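Local structure of gram-negative insecticidal protein (Chromobacterium piscinae, 6FBM) at residues F344-G356 and P431-S443. The protein is an insecticidal toxin of the MACPF and beta-tripod families, which probably acts by forming pores in cell membranes of the target insect. Sequence-based numbering, arbitrary orientation.
Sequences FNPSTSNGYKMVG and PPNLPDYVCVHQS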
loop_
_atom_site.group_PDB
_atom_site.type_symbol
_atom_site.label_atom_id
_atom_site.label_comp_id
_atom_site.label_asym_id
_atom_site.label_seq_id
_atom_site.Cartn_x
_atom_site.Cartn_y
_atom_site.Cartn_z
ATOM N N PHE A 344 -62.754 50.222 -5.587
ATOM C CA PHE A 344 -62.487 49.470 -4.382
ATOM C C PHE A 344 -61.256 48.591 -4.604
ATOM O O PHE A 344 -61.149 47.933 -5.637
ATOM C CB PHE A 344 -63.720 48.618 -3.986
ATOM C CG PHE A 344 -64.929 49.425 -3.603
ATOM C CD1 PHE A 344 -65.715 50.059 -4.574
ATOM C CD2 PHE A 344 -65.305 49.535 -2.283
ATOM C CE1 PHE A 344 -66.812 50.804 -4.227
ATOM C CE2 PHE A 344 -66.431 50.271 -1.916
ATOM C CZ PHE A 344 -67.188 50.912 -2.892
ATOM N N ASN A 345 -60.344 48.619 -3.636
ATOM C CA ASN A 345 -59.229 47.702 -3.560
ATOM C C ASN A 345 -59.581 46.499 -2.696
ATOM O O ASN A 345 -60.254 46.650 -1.688
ATOM C CB ASN A 345 -58.019 48.372 -2.923
ATOM C CG ASN A 345 -57.471 49.486 -3.748
ATOM O OD1 ASN A 345 -57.736 49.582 -4.933
ATOM N ND2 ASN A 345 -56.714 50.340 -3.118
ATOM N N PRO A 346 -59.091 45.310 -3.082
ATOM C CA PRO A 346 -59.181 44.162 -2.206
ATOM C C PRO A 346 -58.061 44.212 -1.186
ATOM O O PRO A 346 -56.960 44.645 -1.508
ATOM C CB PRO A 346 -58.973 42.985 -3.150
ATOM C CG PRO A 346 -58.084 43.520 -4.215
ATOM C CD PRO A 346 -58.374 44.991 -4.330
ATOM N N SER A 347 -58.355 43.812 0.040
ATOM C CA SER A 347 -57.333 43.754 1.072
ATOM C C SER A 347 -56.524 42.529 0.839
ATOM O O SER A 347 -57.078 41.473 0.552
ATOM C CB SER A 347 -57.932 43.759 2.485
ATOM O OG SER A 347 -58.436 45.041 2.801
ATOM N N THR A 348 -55.212 42.682 0.979
ATOM C CA THR A 348 -54.258 41.620 0.712
ATOM C C THR A 348 -53.431 41.278 1.933
ATOM O O THR A 348 -53.110 42.156 2.741
ATOM C CB THR A 348 -53.297 42.016 -0.450
ATOM O OG1 THR A 348 -52.684 43.278 -0.192
ATOM C CG2 THR A 348 -54.046 42.085 -1.764
ATOM N N SER A 349 -53.056 40.001 2.037
ATOM C CA SER A 349 -52.184 39.503 3.113
ATOM C C SER A 349 -51.702 38.097 2.751
ATOM O O SER A 349 -52.187 37.504 1.778
ATOM C CB SER A 349 -52.962 39.440 4.432
ATOM O OG SER A 349 -54.075 38.551 4.287
ATOM N N ASN A 350 -50.766 37.566 3.544
ATOM C CA ASN A 350 -50.268 36.181 3.408
ATOM C C ASN A 350 -49.783 35.866 2.002
ATOM O O ASN A 350 -50.046 34.771 1.488
ATOM C CB ASN A 350 -51.357 35.151 3.787
ATOM C CG ASN A 350 -51.905 35.347 5.183
ATOM O OD1 ASN A 350 -51.238 35.933 6.071
ATOM N ND2 ASN A 350 -53.134 34.842 5.403
ATOM N N GLY A 351 -49.116 36.826 1.362
ATOM C CA GLY A 351 -48.618 36.622 0.015
ATOM C C GLY A 351 -49.655 36.619 -1.112
ATOM O O GLY A 351 -49.314 36.315 -2.277
ATOM N N TYR A 352 -50.909 36.979 -0.805
ATOM C CA TYR A 352 -51.908 37.187 -1.844
ATOM C C TYR A 352 -51.735 38.592 -2.394
ATOM O O TYR A 352 -51.375 39.509 -1.665
ATOM C CB TYR A 352 -53.310 37.025 -1.306
ATOM C CG TYR A 352 -53.757 35.595 -1.165
ATOM C CD1 TYR A 352 -53.513 34.877 0.015
ATOM C CD2 TYR A 352 -54.458 34.981 -2.184
ATOM C CE1 TYR A 352 -53.931 33.579 0.157
ATOM C CE2 TYR A 352 -54.891 33.684 -2.052
ATOM C CZ TYR A 352 -54.619 32.973 -0.880
ATOM O OH TYR A 352 -55.057 31.671 -0.765
ATOM N N LYS A 353 -51.999 38.753 -3.686
ATOM C CA LYS A 353 -51.671 39.995 -4.387
ATOM C C LYS A 353 -52.854 40.543 -5.188
ATOM O O LYS A 353 -53.645 39.790 -5.738
ATOM C CB LYS A 353 -50.478 39.775 -5.308
ATOM C CG LYS A 353 -49.257 39.149 -4.642
ATOM C CD LYS A 353 -48.600 40.061 -3.592
ATOM C CE LYS A 353 -47.505 39.332 -2.830
ATOM N NZ LYS A 353 -46.596 40.308 -2.176
ATOM N N MET A 354 -52.936 41.865 -5.231
ATOM C CA MET A 354 -53.923 42.602 -6.012
ATOM C C MET A 354 -53.513 42.637 -7.452
ATOM O O MET A 354 -52.321 42.829 -7.745
ATOM C CB MET A 354 -54.028 44.041 -5.496
ATOM C CG MET A 354 -54.978 44.951 -6.264
ATOM S SD MET A 354 -54.963 46.541 -5.463
ATOM C CE MET A 354 -55.890 47.495 -6.674
ATOM N N VAL A 355 -54.498 42.466 -8.344
ATOM C CA VAL A 355 -54.271 42.624 -9.790
ATOM C C VAL A 355 -55.075 43.754 -10.446
ATOM O O VAL A 355 -54.808 44.112 -11.606
ATOM C CB VAL A 355 -54.536 41.318 -10.533
ATOM C CG1 VAL A 355 -53.526 40.281 -10.076
ATOM C CG2 VAL A 355 -55.959 40.825 -10.326
ATOM N N GLY A 356 -56.038 44.330 -9.712
ATOM C CA GLY A 356 -56.901 45.374 -10.251
ATOM C C GLY A 356 -57.881 45.891 -9.237
ATOM O O GLY A 356 -58.061 45.278 -8.184
ATOM N N PRO A 431 -49.655 58.953 -7.934
ATOM C CA PRO A 431 -49.760 57.655 -8.542
ATOM C C PRO A 431 -50.216 56.638 -7.503
ATOM O O PRO A 431 -50.107 56.911 -6.303
ATOM C CB PRO A 431 -48.339 57.369 -8.971
ATOM C CG PRO A 431 -47.494 58.063 -7.950
ATOM C CD PRO A 431 -48.264 59.288 -7.572
ATOM N N PRO A 432 -50.744 55.480 -7.952
ATOM C CA PRO A 432 -51.149 54.432 -7.039
ATOM C C PRO A 432 -50.023 54.020 -6.093
ATOM O O PRO A 432 -48.848 53.987 -6.487
ATOM C CB PRO A 432 -51.520 53.284 -7.966
ATOM C CG PRO A 432 -51.844 53.910 -9.250
ATOM C CD PRO A 432 -50.985 55.114 -9.353
ATOM N N ASN A 433 -50.379 53.763 -4.844
ATOM C CA ASN A 433 -49.435 53.281 -3.859
ATOM C C ASN A 433 -50.047 52.008 -3.377
ATOM O O ASN A 433 -50.863 52.003 -2.482
ATOM C CB ASN A 433 -49.291 54.291 -2.731
ATOM C CG ASN A 433 -48.453 53.775 -1.599
ATOM O OD1 ASN A 433 -47.606 52.882 -1.768
ATOM N ND2 ASN A 433 -48.702 54.311 -0.431
ATOM N N LEU A 434 -49.668 50.922 -4.030
ATOM C CA LEU A 434 -50.273 49.627 -3.810
ATOM C C LEU A 434 -49.125 48.644 -3.747
ATOM O O LEU A 434 -48.837 47.977 -4.747
ATOM C CB LEU A 434 -51.188 49.270 -4.965
ATOM C CG LEU A 434 -52.388 50.191 -5.178
ATOM C CD1 LEU A 434 -53.057 49.856 -6.514
ATOM C CD2 LEU A 434 -53.390 50.119 -4.026
ATOM N N PRO A 435 -48.487 48.508 -2.566
ATOM C CA PRO A 435 -47.329 47.613 -2.462
ATOM C C PRO A 435 -47.607 46.183 -2.911
ATOM O O PRO A 435 -46.700 45.526 -3.372
ATOM C CB PRO A 435 -46.960 47.642 -0.952
ATOM C CG PRO A 435 -47.676 48.821 -0.384
ATOM C CD PRO A 435 -48.897 49.026 -1.241
ATOM N N ASP A 436 -48.847 45.729 -2.806
ATOM C CA ASP A 436 -49.198 44.353 -3.115
ATOM C C ASP A 436 -49.875 44.203 -4.471
ATOM O O ASP A 436 -50.441 43.157 -4.770
ATOM C CB ASP A 436 -50.079 43.767 -1.994
ATOM C CG ASP A 436 -49.378 43.701 -0.622
ATOM O OD1 ASP A 436 -48.102 43.683 -0.575
ATOM O OD2 ASP A 436 -50.115 43.624 0.385
ATOM N N TYR A 437 -49.799 45.226 -5.325
ATOM C CA TYR A 437 -50.199 45.082 -6.726
ATOM C C TYR A 437 -49.123 44.328 -7.495
ATOM O O TYR A 437 -47.926 44.615 -7.364
ATOM C CB TYR A 437 -50.439 46.436 -7.395
ATOM C CG TYR A 437 -51.104 46.352 -8.755
ATOM C CD1 TYR A 437 -50.362 46.111 -9.893
ATOM C CD2 TYR A 437 -52.480 46.527 -8.891
ATOM C CE1 TYR A 437 -50.971 46.028 -11.146
ATOM C CE2 TYR A 437 -53.092 46.465 -10.138
ATOM C CZ TYR A 437 -52.334 46.232 -11.262
ATOM O OH TYR A 437 -52.935 46.165 -12.493
ATOM N N VAL A 438 -49.574 43.384 -8.325
ATOM C CA VAL A 438 -48.682 42.637 -9.177
ATOM C C VAL A 438 -49.243 42.510 -10.564
ATOM O O VAL A 438 -50.462 42.604 -10.781
ATOM C CB VAL A 438 -48.390 41.216 -8.623
ATOM C CG1 VAL A 438 -47.683 41.318 -7.289
ATOM C CG2 VAL A 438 -49.670 40.388 -8.499
ATOM N N CYS A 439 -48.320 42.287 -11.492
ATOM C CA CYS A 439 -48.639 41.827 -12.826
ATOM C C CYS A 439 -48.448 40.331 -12.859
ATOM O O CYS A 439 -47.800 39.763 -11.985
ATOM C CB CYS A 439 -47.720 42.509 -13.830
ATOM S SG CYS A 439 -47.909 44.271 -13.800
ATOM N N VAL A 440 -49.000 39.715 -13.891
ATOM C CA VAL A 440 -49.055 38.281 -14.024
ATOM C C VAL A 440 -48.274 37.931 -15.265
ATOM O O VAL A 440 -48.339 38.664 -16.247
ATOM C CB VAL A 440 -50.522 37.820 -14.151
ATOM C CG1 VAL A 440 -50.607 36.285 -14.262
ATOM C CG2 VAL A 440 -51.306 38.292 -12.929
ATOM N N HIS A 441 -47.515 36.840 -15.220
ATOM C CA HIS A 441 -46.693 36.460 -16.365
ATOM C C HIS A 441 -47.582 36.088 -17.558
ATOM O O HIS A 441 -48.618 35.445 -17.385
ATOM C CB HIS A 441 -45.714 35.310 -16.037
ATOM C CG HIS A 441 -44.675 35.102 -17.095
ATOM N ND1 HIS A 441 -44.741 34.071 -18.005
ATOM C CD2 HIS A 441 -43.550 35.787 -17.392
ATOM C CE1 HIS A 441 -43.712 34.142 -18.834
ATOM N NE2 HIS A 441 -42.984 35.186 -18.496
ATOM N N GLN A 442 -47.168 36.578 -18.728
ATOM C CA GLN A 442 -47.704 36.274 -20.068
ATOM C C GLN A 442 -48.286 34.861 -20.229
ATOM O O GLN A 442 -49.411 34.682 -20.690
ATOM C CB GLN A 442 -46.542 36.501 -21.066
ATOM C CG GLN A 442 -46.672 35.976 -22.498
ATOM C CD GLN A 442 -45.600 36.585 -23.414
ATOM O OE1 GLN A 442 -44.496 36.947 -22.953
ATOM N NE2 GLN A 442 -45.930 36.721 -24.722
ATOM N N SER A 443 -47.495 33.871 -19.829
ATOM C CA SER A 443 -47.842 32.470 -19.930
ATOM C C SER A 443 -49.190 32.092 -19.301
ATOM O O SER A 443 -49.858 31.173 -19.784
ATOM C CB SER A 443 -46.732 31.634 -19.296
ATOM O OG SER A 443 -46.495 32.038 -17.951
HETATM O O HOH W 1 -52.406 42.994 -12.620
#
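M354 and Y437 form a single parallel beta bridge between a short edge strand, 352-354, and the loop leading into strand 439-441, in what is probably the beta-tripod domain. M354 N donates to D436 O (2.8 Å), while V438 N donates to M354 O (2.9 Å). The latter oxygen also receives a CA-H...O contact from Y437 and lies over one face of the Y437 ring. On its other side strand 352-354 pairs with strand 373-376, and the bridge links the loop residues D436-V438 to the outermost strand of that sheet. A type I turn from L434 ends at Y437, the bridging residue.

The extended side chain of M354, with CG anti to its backbone N (chi1 177°), runs obliquely past Y437, CG to CD2 4.0 Å, and brings its CE methyl to L434 CD1 (3.7 Å). The other methyl of L434, CD2, meets the amide ND2 of N345, whose OD1 is bonded to Q357. Nearer the surface, T348 OG1 donates to D436 OD2 (2.7 Å) on the anti lone pair; K353 NZ is 4.0 Å from D436 OD1, too far for a salt bridge between these opposite charges. K353 CB and CG cross the V438 methyls at about a right angle (CB to CG2 3.3 Å). V355 CG1 approaches V440 CG2. Y437 OH is hydrogen-bonded to G419 O, and a water donates to both V355 O and V438 O, 2.7 Å from the latter.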